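Local coordinates for protein sucrose 6(F)-phosphate phosphorylase (Thermoanaerobacterium thermosaccharolyticum DSM 571, PDB 6S9V) that belongs to the alpha-amylase family of sugar-active proteins and folds as an eight-stranded parallel TIM barrel carrying a five-stranded antiparallel sheet toward the C-terminus of the chain, at residues I180-N185 with R190-E195; L280-N285 with I479-Y484; R379-F384 with D462-T467. One frame throughout, in Å; residues are numbered along the deposited sequence.

Contact 1: residues I180-N185 with R190-E195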
loop_
_atom_site.group_PDB
_atom_site.type_symbol
_atom_site.label_atom_id
_atom_site.label_comp_id
_atom_site.label_asym_id
_atom_site.label_seq_id
_atom_site.Cartn_x
_atom_site.Cartn_y
_atom_site.Cartn_z
ATOM N N ILE A 180 3.658 19.575 3.397
ATOM C CA ILE A 180 3.689 20.212 4.709
ATOM C C ILE A 180 2.958 19.321 5.703
ATOM O O ILE A 180 1.796 18.959 5.482
ATOM C CB ILE A 180 3.041 21.608 4.673
ATOM C CG1 ILE A 180 3.602 22.458 3.528
ATOM C CG2 ILE A 180 3.240 22.297 6.025
ATOM C CD1 ILE A 180 5.111 22.564 3.508
ATOM N N ASP A 181 3.617 18.991 6.809
ATOM C CA ASP A 181 3.001 18.113 7.795
ATOM C C ASP A 181 1.827 18.812 8.475
ATOM O O ASP A 181 1.880 20.008 8.775
ATOM C CB ASP A 181 4.017 17.668 8.851
ATOM C CG ASP A 181 4.920 16.550 8.368
ATOM O OD1 ASP A 181 5.337 16.586 7.196
ATOM O OD2 ASP A 181 5.244 15.649 9.178
ATOM N N LEU A 182 0.758 18.049 8.697
ATOM C CA LEU A 182 -0.406 18.508 9.436
ATOM C C LEU A 182 -0.228 18.237 10.923
ATOM O O LEU A 182 0.355 17.223 11.316
ATOM C CB LEU A 182 -1.670 17.806 8.941
ATOM C CG LEU A 182 -2.078 18.063 7.489
ATOM C CD1 LEU A 182 -3.152 17.077 7.051
ATOM C CD2 LEU A 182 -2.562 19.489 7.342
ATOM N N ASP A 183 -0.728 19.151 11.750
ATOM C CA ASP A 183 -0.732 18.963 13.200
ATOM C C ASP A 183 -2.038 18.266 13.568
ATOM O O ASP A 183 -3.093 18.901 13.630
ATOM C CB ASP A 183 -0.588 20.297 13.917
ATOM C CG ASP A 183 -0.543 20.147 15.428
ATOM O OD1 ASP A 183 -0.690 19.014 15.925
ATOM O OD2 ASP A 183 -0.365 21.168 16.113
ATOM N N VAL A 184 -1.978 16.951 13.800
ATOM C CA VAL A 184 -3.198 16.204 14.088
ATOM C C VAL A 184 -3.754 16.493 15.476
ATOM O O VAL A 184 -4.864 16.049 15.791
ATOM C CB VAL A 184 -2.982 14.684 13.914
ATOM C CG1 VAL A 184 -2.545 14.374 12.494
ATOM C CG2 VAL A 184 -1.982 14.140 14.925
ATOM N N ASN A 185 -3.012 17.210 16.321
ATOM C CA ASN A 185 -3.556 17.714 17.579
ATOM C C ASN A 185 -4.425 18.952 17.393
ATOM O O ASN A 185 -5.128 19.343 18.331
ATOM C CB ASN A 185 -2.430 18.038 18.557
ATOM C CG ASN A 185 -1.648 16.813 18.964
ATOM O OD1 ASN A 185 -2.201 15.719 19.069
ATOM N ND2 ASN A 185 -0.351 16.987 19.185
ATOM N N ARG A 190 -8.450 18.143 12.560
ATOM C CA ARG A 190 -9.437 17.083 12.730
ATOM C C ARG A 190 -10.713 17.414 11.971
ATOM O O ARG A 190 -11.320 16.526 11.363
ATOM C CB ARG A 190 -9.703 16.847 14.215
ATOM C CG ARG A 190 -8.444 16.345 14.902
ATOM C CD ARG A 190 -8.672 15.700 16.238
ATOM N NE ARG A 190 -7.438 15.032 16.655
ATOM C CZ ARG A 190 -7.361 14.065 17.563
ATOM N NH1 ARG A 190 -8.453 13.622 18.174
ATOM N NH2 ARG A 190 -6.179 13.535 17.855
ATOM N N GLU A 191 -11.109 18.693 11.959
ATOM C CA GLU A 191 -12.247 19.116 11.150
ATOM C C GLU A 191 -11.975 18.885 9.670
ATOM O O GLU A 191 -12.859 18.441 8.925
ATOM C CB GLU A 191 -12.539 20.600 11.394
ATOM C CG GLU A 191 -13.107 20.934 12.763
ATOM C CD GLU A 191 -13.236 22.434 12.990
ATOM O OE1 GLU A 191 -12.604 23.213 12.248
ATOM O OE2 GLU A 191 -13.972 22.837 13.913
ATOM N N PHE A 192 -10.759 19.209 9.227
ATOM C CA PHE A 192 -10.356 18.992 7.840
ATOM C C PHE A 192 -10.451 17.522 7.457
ATOM O O PHE A 192 -11.032 17.176 6.421
ATOM C CB PHE A 192 -8.933 19.521 7.655
ATOM C CG PHE A 192 -8.322 19.210 6.319
ATOM C CD1 PHE A 192 -8.713 19.902 5.182
ATOM C CD2 PHE A 192 -7.336 18.248 6.206
ATOM C CE1 PHE A 192 -8.140 19.623 3.954
ATOM C CE2 PHE A 192 -6.756 17.970 4.978
ATOM C CZ PHE A 192 -7.160 18.662 3.856
ATOM N N LEU A 193 -9.905 16.637 8.292
ATOM C CA LEU A 193 -9.950 15.213 7.991
ATOM C C LEU A 193 -11.386 14.700 7.992
ATOM O O LEU A 193 -11.756 13.879 7.148
ATOM C CB LEU A 193 -9.094 14.432 8.988
ATOM C CG LEU A 193 -7.602 14.773 9.022
ATOM C CD1 LEU A 193 -6.895 13.960 10.092
ATOM C CD2 LEU A 193 -6.946 14.548 7.665
ATOM N N LEU A 194 -12.208 15.173 8.940
ATOM C CA LEU A 194 -13.617 14.788 8.964
ATOM C C LEU A 194 -14.327 15.185 7.678
ATOM O O LEU A 194 -15.184 14.447 7.178
ATOM C CB LEU A 194 -14.325 15.432 10.155
ATOM C CG LEU A 194 -14.038 14.911 11.554
ATOM C CD1 LEU A 194 -15.061 15.489 12.526
ATOM C CD2 LEU A 194 -14.079 13.405 11.579
ATOM N N GLU A 195 -14.010 16.368 7.144
ATOM C CA GLU A 195 -14.628 16.807 5.901
ATOM C C GLU A 195 -14.234 15.904 4.738
ATOM O O GLU A 195 -15.036 15.693 3.824
ATOM C CB GLU A 195 -14.236 18.256 5.602
ATOM C CG GLU A 195 -14.814 18.801 4.302
ATOM C CD GLU A 195 -16.329 18.731 4.251
ATOM O OE1 GLU A 195 -16.970 18.830 5.321
ATOM O OE2 GLU A 195 -16.878 18.550 3.142
#
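R190 reaches from its helix to the backbone of V184, which lies six residues earlier in the chain. With chi1 at -64°, CG stands anti to the carbonyl carbon, and the extended run from CG to NE carries the side chain past V184 O: CG lies 3.7 Å and CD 3.8 Å from this oxygen. NE then donates to it, R190 NE to V184 O being 2.9 Å, in a nearly straight bond (N-H...O 167°) that runs almost along the C=O axis and within the guanidinium plane. Beyond NE, R190 NH2 stays 3.5 Å from V184 O, and the guanidinium also makes a cation-pi contact with W237 of helix 230-244. The acceptor belongs to the link between strand 179-181 and helix 187-202, a peripheral part of this TIM-barrel protein, and the chain turns there as an Asx turn: D183 OD1 takes the N-H of N185 from above the carboxylate plane, 3.0 Å from N185 N. Farther along, L182 CD1 meets F192 CE2 obliquely at 4.3 Å. The F192 ring also meets Y108, while V184 and L193 both rest on F234.

Contact 2: residues L280-N285 with I479-Y484. With SO4 (sulfate ion), chain G.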
loop_
_atom_site.group_PDB
_atom_site.type_symbol
_atom_site.label_atom_id
_atom_site.label_comp_id
_atom_site.label_asym_id
_atom_site.label_seq_id
_atom_site.Cartn_x
_atom_site.Cartn_y
_atom_site.Cartn_z
ATOM N N LEU A 280 8.986 -14.249 -2.392
ATOM C CA LEU A 280 10.190 -14.220 -3.226
ATOM C C LEU A 280 11.212 -15.236 -2.734
ATOM O O LEU A 280 11.781 -16.005 -3.521
ATOM C CB LEU A 280 10.813 -12.825 -3.223
ATOM C CG LEU A 280 10.476 -11.838 -4.337
ATOM C CD1 LEU A 280 11.272 -10.564 -4.087
ATOM C CD2 LEU A 280 10.774 -12.403 -5.720
ATOM N N TYR A 281 11.495 -15.215 -1.428
ATOM C CA TYR A 281 12.454 -16.154 -0.857
ATOM C C TYR A 281 12.008 -17.592 -1.066
ATOM O O TYR A 281 12.824 -18.465 -1.397
ATOM C CB TYR A 281 12.639 -15.855 0.634
ATOM C CG TYR A 281 13.519 -16.853 1.346
ATOM C CD1 TYR A 281 12.989 -18.028 1.876
ATOM C CD2 TYR A 281 14.879 -16.632 1.480
ATOM C CE1 TYR A 281 13.797 -18.953 2.520
ATOM C CE2 TYR A 281 15.697 -17.550 2.131
ATOM C CZ TYR A 281 15.149 -18.707 2.644
ATOM O OH TYR A 281 15.967 -19.615 3.280
ATOM N N THR A 282 10.714 -17.859 -0.865
ATOM C CA THR A 282 10.177 -19.202 -1.033
ATOM C C THR A 282 10.482 -19.749 -2.421
ATOM O O THR A 282 10.922 -20.897 -2.572
ATOM C CB THR A 282 8.659 -19.178 -0.808
ATOM O OG1 THR A 282 8.362 -18.731 0.527
ATOM C CG2 THR A 282 8.069 -20.538 -1.042
ATOM N N LEU A 283 10.234 -18.939 -3.450
ATOM C CA LEU A 283 10.374 -19.388 -4.829
ATOM C C LEU A 283 11.829 -19.412 -5.273
ATOM O O LEU A 283 12.246 -20.340 -5.979
ATOM C CB LEU A 283 9.541 -18.488 -5.738
ATOM C CG LEU A 283 8.054 -18.511 -5.386
ATOM C CD1 LEU A 283 7.316 -17.377 -6.077
ATOM C CD2 LEU A 283 7.446 -19.849 -5.766
ATOM N N ILE A 284 12.623 -18.420 -4.864
ATOM C CA ILE A 284 14.031 -18.395 -5.255
ATOM C C ILE A 284 14.781 -19.577 -4.653
ATOM O O ILE A 284 15.633 -20.191 -5.309
ATOM C CB ILE A 284 14.681 -17.057 -4.850
ATOM C CG1 ILE A 284 14.195 -15.931 -5.766
ATOM C CG2 ILE A 284 16.210 -17.174 -4.880
ATOM C CD1 ILE A 284 14.566 -14.542 -5.287
ATOM N N ASN A 285 14.485 -19.916 -3.398
ATOM C CA ASN A 285 15.215 -20.952 -2.674
ATOM C C ASN A 285 14.505 -22.300 -2.644
ATOM O O ASN A 285 15.057 -23.261 -2.100
ATOM C CB ASN A 285 15.485 -20.474 -1.246
ATOM C CG ASN A 285 16.366 -19.248 -1.206
ATOM O OD1 ASN A 285 15.997 -18.216 -0.651
ATOM N ND2 ASN A 285 17.541 -19.357 -1.793
ATOM N N ILE A 479 1.884 -26.944 -4.976
ATOM C CA ILE A 479 2.984 -26.403 -5.769
ATOM C C ILE A 479 4.201 -27.295 -5.577
ATOM O O ILE A 479 4.601 -27.577 -4.441
ATOM C CB ILE A 479 3.329 -24.951 -5.391
ATOM C CG1 ILE A 479 2.155 -24.010 -5.655
ATOM C CG2 ILE A 479 4.573 -24.480 -6.190
ATOM C CD1 ILE A 479 2.300 -22.629 -5.015
ATOM N N ASP A 480 4.770 -27.754 -6.686
ATOM C CA ASP A 480 6.083 -28.392 -6.702
ATOM C C ASP A 480 7.106 -27.287 -6.935
ATOM O O ASP A 480 7.202 -26.750 -8.043
ATOM C CB ASP A 480 6.142 -29.460 -7.790
ATOM C CG ASP A 480 7.473 -30.193 -7.832
ATOM O OD1 ASP A 480 8.426 -29.772 -7.139
ATOM O OD2 ASP A 480 7.554 -31.212 -8.555
ATOM N N LEU A 481 7.853 -26.922 -5.887
ATOM C CA LEU A 481 8.808 -25.826 -6.009
ATOM C C LEU A 481 9.995 -26.190 -6.888
ATOM O O LEU A 481 10.755 -25.296 -7.282
ATOM C CB LEU A 481 9.304 -25.394 -4.629
ATOM C CG LEU A 481 8.231 -24.718 -3.761
ATOM C CD1 LEU A 481 8.761 -24.524 -2.362
ATOM C CD2 LEU A 481 7.786 -23.395 -4.367
ATOM N N LYS A 482 10.187 -27.475 -7.182
ATOM C CA LYS A 482 11.228 -27.868 -8.123
ATOM C C LYS A 482 10.911 -27.366 -9.529
ATOM O O LYS A 482 11.800 -26.881 -10.239
ATOM C CB LYS A 482 11.393 -29.390 -8.105
ATOM C CG LYS A 482 11.974 -29.925 -6.794
ATOM C CD LYS A 482 12.261 -31.427 -6.830
ATOM C CE LYS A 482 11.004 -32.268 -6.624
ATOM N NZ LYS A 482 11.313 -33.737 -6.590
ATOM N N THR A 483 9.645 -27.468 -9.941
ATOM C CA THR A 483 9.207 -27.105 -11.279
ATOM C C THR A 483 8.297 -25.887 -11.309
ATOM O O THR A 483 8.017 -25.373 -12.400
ATOM C CB THR A 483 8.453 -28.281 -11.913
ATOM O OG1 THR A 483 7.235 -28.498 -11.180
ATOM C CG2 THR A 483 9.293 -29.534 -11.858
ATOM N N TYR A 484 7.829 -25.416 -10.153
ATOM C CA TYR A 484 6.806 -24.385 -10.019
ATOM C C TYR A 484 5.476 -24.804 -10.634
ATOM O O TYR A 484 4.587 -23.960 -10.812
ATOM C CB TYR A 484 7.267 -23.048 -10.609
ATOM C CG TYR A 484 8.555 -22.583 -9.983
ATOM C CD1 TYR A 484 8.626 -22.285 -8.623
ATOM C CD2 TYR A 484 9.712 -22.486 -10.736
ATOM C CE1 TYR A 484 9.825 -21.886 -8.044
ATOM C CE2 TYR A 484 10.898 -22.080 -10.170
ATOM C CZ TYR A 484 10.957 -21.789 -8.830
ATOM O OH TYR A 484 12.165 -21.404 -8.297
HETATM S S SO4 G . 11.828 -34.457 -2.462
HETATM O O1 SO4 G . 12.448 -33.791 -1.320
HETATM O O2 SO4 G . 12.610 -35.632 -2.836
HETATM O O3 SO4 G . 10.471 -34.861 -2.097
HETATM O O4 SO4 G . 11.775 -33.543 -3.600
#
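The Y484 ring is used on a face and at an edge. Over one face, offset toward the rim, sits the carbonyl oxygen of L481 from its own turn, 3.6 Å above the plane. At the edge, in the ring plane, lies L283 O, and the hydroxyl donates to it: Y484 OH to L283 O is 2.6 Å, the donor tilted 33° out of the carbonyl plane. The phenol thus reaches a main-chain acceptor of helix 275-285. K286 NZ donates to L481 O, over the ring face, and to K482 O, and bonds weakly to the hydroxyl.

Beside this polar link L283 offers a methyl to two neighbours, its CD2 lying 3.9 Å from Y484 CE1 and 3.8 Å from L481 CD2; the two leucines cross at about a right angle. T282 brings its CG2 to within 4.3 Å of L481 CD1, while its hydroxyl bonds back to T278 O.

D480 to K482 form an Asx turn round L481, D480 OD1 accepting from K482 N at 2.9 Å. K482 NZ, together with R460, binds a sulfate ion that probably came from the crystallisation liquor.

The chain from L481 to Y484 joins strands 473-480 and 485-491 as a beta hairpin. Helix 275-285 packs against it and against I464 of strand 463-470, with L283 and Y484 also touching helix 372-384 and L280 lying on helix 324-336.

Contact 3: residues R379-F384 with D462-T467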
loop_
_atom_site.group_PDB
_atom_site.type_symbol
_atom_site.label_atom_id
_atom_site.label_comp_id
_atom_site.label_asym_id
_atom_site.label_seq_id
_atom_site.Cartn_x
_atom_site.Cartn_y
_atom_site.Cartn_z
ATOM N N ARG A 379 1.308 -15.904 -7.150
ATOM C CA ARG A 379 -0.056 -15.403 -6.997
ATOM C C ARG A 379 -0.960 -16.454 -6.363
ATOM O O ARG A 379 -1.856 -16.117 -5.584
ATOM C CB ARG A 379 -0.611 -14.969 -8.359
ATOM C CG ARG A 379 0.051 -13.704 -8.919
ATOM C CD ARG A 379 -0.411 -12.449 -8.186
ATOM N NE ARG A 379 0.194 -11.261 -8.782
ATOM C CZ ARG A 379 0.266 -10.068 -8.205
ATOM N NH1 ARG A 379 -0.239 -9.866 -6.993
ATOM N NH2 ARG A 379 0.861 -9.070 -8.848
ATOM N N ALA A 380 -0.761 -17.734 -6.699
ATOM C CA ALA A 380 -1.543 -18.784 -6.051
ATOM C C ALA A 380 -1.298 -18.789 -4.546
ATOM O O ALA A 380 -2.244 -18.849 -3.745
ATOM C CB ALA A 380 -1.205 -20.150 -6.655
ATOM N N ILE A 381 -0.029 -18.723 -4.140
ATOM C CA ILE A 381 0.300 -18.621 -2.721
ATOM C C ILE A 381 -0.405 -17.419 -2.110
ATOM O O ILE A 381 -1.030 -17.513 -1.047
ATOM C CB ILE A 381 1.820 -18.532 -2.518
ATOM C CG1 ILE A 381 2.512 -19.828 -2.943
ATOM C CG2 ILE A 381 2.121 -18.200 -1.052
ATOM C CD1 ILE A 381 4.023 -19.666 -3.113
ATOM N N GLN A 382 -0.302 -16.263 -2.770
ATOM C CA GLN A 382 -0.954 -15.061 -2.260
ATOM C C GLN A 382 -2.449 -15.285 -2.079
ATOM O O GLN A 382 -3.017 -14.961 -1.029
ATOM C CB GLN A 382 -0.715 -13.885 -3.211
ATOM C CG GLN A 382 -1.261 -12.569 -2.663
ATOM C CD GLN A 382 -1.569 -11.544 -3.734
ATOM O OE1 GLN A 382 -1.134 -11.659 -4.878
ATOM N NE2 GLN A 382 -2.314 -10.517 -3.349
ATOM N N PHE A 383 -3.106 -15.843 -3.099
ATOM C CA PHE A 383 -4.557 -15.975 -3.065
ATOM C C PHE A 383 -5.014 -17.043 -2.076
ATOM O O PHE A 383 -6.143 -16.974 -1.574
ATOM C CB PHE A 383 -5.091 -16.296 -4.460
ATOM C CG PHE A 383 -4.865 -15.202 -5.484
ATOM C CD1 PHE A 383 -4.459 -13.932 -5.105
ATOM C CD2 PHE A 383 -5.056 -15.460 -6.831
ATOM C CE1 PHE A 383 -4.248 -12.943 -6.049
ATOM C CE2 PHE A 383 -4.856 -14.471 -7.782
ATOM C CZ PHE A 383 -4.448 -13.213 -7.395
ATOM N N PHE A 384 -4.164 -18.032 -1.773
ATOM C CA PHE A 384 -4.489 -19.035 -0.767
ATOM C C PHE A 384 -4.144 -18.591 0.651
ATOM O O PHE A 384 -4.505 -19.286 1.603
ATOM C CB PHE A 384 -3.776 -20.366 -1.078
ATOM C CG PHE A 384 -4.580 -21.271 -1.968
ATOM C CD1 PHE A 384 -4.731 -20.984 -3.317
ATOM C CD2 PHE A 384 -5.216 -22.380 -1.452
ATOM C CE1 PHE A 384 -5.492 -21.800 -4.132
ATOM C CE2 PHE A 384 -5.989 -23.191 -2.255
ATOM C CZ PHE A 384 -6.127 -22.908 -3.594
ATOM N N ASP A 462 10.187 -28.768 -0.253
ATOM C CA ASP A 462 10.099 -28.214 -1.599
ATOM C C ASP A 462 8.699 -28.324 -2.185
ATOM O O ASP A 462 8.540 -28.343 -3.410
ATOM C CB ASP A 462 11.134 -28.882 -2.512
ATOM C CG ASP A 462 10.966 -30.390 -2.606
ATOM O OD1 ASP A 462 9.981 -30.938 -2.062
ATOM O OD2 ASP A 462 11.843 -31.036 -3.229
ATOM N N GLU A 463 7.675 -28.349 -1.336
ATOM C CA GLU A 463 6.290 -28.359 -1.779
ATOM C C GLU A 463 5.517 -27.314 -0.986
ATOM O O GLU A 463 5.979 -26.824 0.046
ATOM C CB GLU A 463 5.645 -29.738 -1.588
ATOM C CG GLU A 463 6.323 -30.877 -2.314
ATOM C CD GLU A 463 5.761 -32.232 -1.920
ATOM O OE1 GLU A 463 5.146 -32.337 -0.834
ATOM O OE2 GLU A 463 5.933 -33.198 -2.688
ATOM N N ILE A 464 4.336 -26.969 -1.491
ATOM C CA ILE A 464 3.374 -26.133 -0.779
ATOM C C ILE A 464 2.012 -26.798 -0.907
ATOM O O ILE A 464 1.575 -27.114 -2.018
ATOM C CB ILE A 464 3.336 -24.699 -1.342
ATOM C CG1 ILE A 464 4.660 -23.986 -1.053
ATOM C CG2 ILE A 464 2.160 -23.922 -0.760
ATOM C CD1 ILE A 464 4.876 -22.723 -1.859
ATOM N N ARG A 465 1.337 -27.008 0.225
ATOM C CA ARG A 465 0.013 -27.627 0.219
ATOM C C ARG A 465 -0.880 -26.856 1.175
ATOM O O ARG A 465 -0.683 -26.919 2.392
ATOM C CB ARG A 465 0.080 -29.104 0.607
ATOM C CG ARG A 465 0.806 -29.969 -0.407
ATOM C CD ARG A 465 0.585 -31.468 -0.150
ATOM N NE ARG A 465 -0.687 -31.945 -0.687
ATOM C CZ ARG A 465 -1.039 -33.228 -0.764
ATOM N NH1 ARG A 465 -0.214 -34.175 -0.335
ATOM N NH2 ARG A 465 -2.218 -33.568 -1.267
ATOM N N LEU A 466 -1.851 -26.132 0.621
ATOM C CA LEU A 466 -2.787 -25.317 1.383
ATOM C C LEU A 466 -4.210 -25.618 0.934
ATOM O O LEU A 466 -4.472 -25.757 -0.265
ATOM C CB LEU A 466 -2.480 -23.832 1.202
ATOM C CG LEU A 466 -1.046 -23.401 1.524
ATOM C CD1 LEU A 466 -0.834 -21.944 1.116
ATOM C CD2 LEU A 466 -0.710 -23.609 3.004
ATOM N N THR A 467 -5.137 -25.683 1.892
ATOM C CA THR A 467 -6.501 -26.103 1.611
ATOM C C THR A 467 -7.508 -25.155 2.243
ATOM O O THR A 467 -7.336 -24.720 3.386
ATOM C CB THR A 467 -6.753 -27.531 2.136
ATOM O OG1 THR A 467 -5.991 -28.479 1.375
ATOM C CG2 THR A 467 -8.237 -27.885 2.073
#
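I381 and I464 meet through the same rotamer on both sides: with chi1 at -66° and -67°, CG1 of each stands anti to its carbonyl carbon, and a nearly extended second torsion sends CD1 outward. The two delta methyls meet end to end, I381 CD1 to I464 CD1 being 3.4 Å, tighter than usual van der Waals contact, while the side chains themselves cross at about a right angle. I381 CG1 lies a little farther off, 3.9 Å from I464 CD1.

One helical turn on, F384 and L466 slide past each other in opposite directions. F384 CB packs on a methyl, 4.0 Å from L466 CD1, while the ring brings CE2 to 3.6 Å from L466 O, obliquely. F450 meets the same ring edge-to-face, and W468 NE1 donates to F384 O, so F384 is tied to the strand's continuation by a polar bond as well.

Helix 372-384 leads into strand 388-392, the last of the TIM barrel, and here its outward flank is covered by the C-terminal antiparallel sheet. I464 and L466 point from strand 463-470 toward the helix, whereas E463 and R465 lie on the other face beside F478.

The helix's far flank faces the barrel and is polar in part. R379 NH1 donates to Q382 OE1 at 2.9 Å (N-H...O 154°), near the guanidinium plane, and R379 NH2 forms a salt bridge with D307. Q382 NE2 in turn donates to Q390 O, which fixes the rotation of the amide from both of its ends.

How the contacts relate
Contacts 2 and 3 form one interface, while contact 1 stands alone across the chain's centre, about 42 Å from contact 3 and 46 Å from contact 2, measured between centres. Contact 2 uses the hairpin turn and contact 3 the adjoining strand of the same antiparallel sheet; strand pairing joins them, with L481 N 2.9 Å from D462 O, a probable hydrogen bond, and I479 packs on I381 between them. The chemistry follows position: contact 3, buried, is mostly apolar and carries no hydrogen bond between its segments; contact 2, also buried, adds a phenol bond to a helix carbonyl; contact 1, partly buried and local in sequence, pairs an arginine-to-carbonyl bond with a small apolar touch.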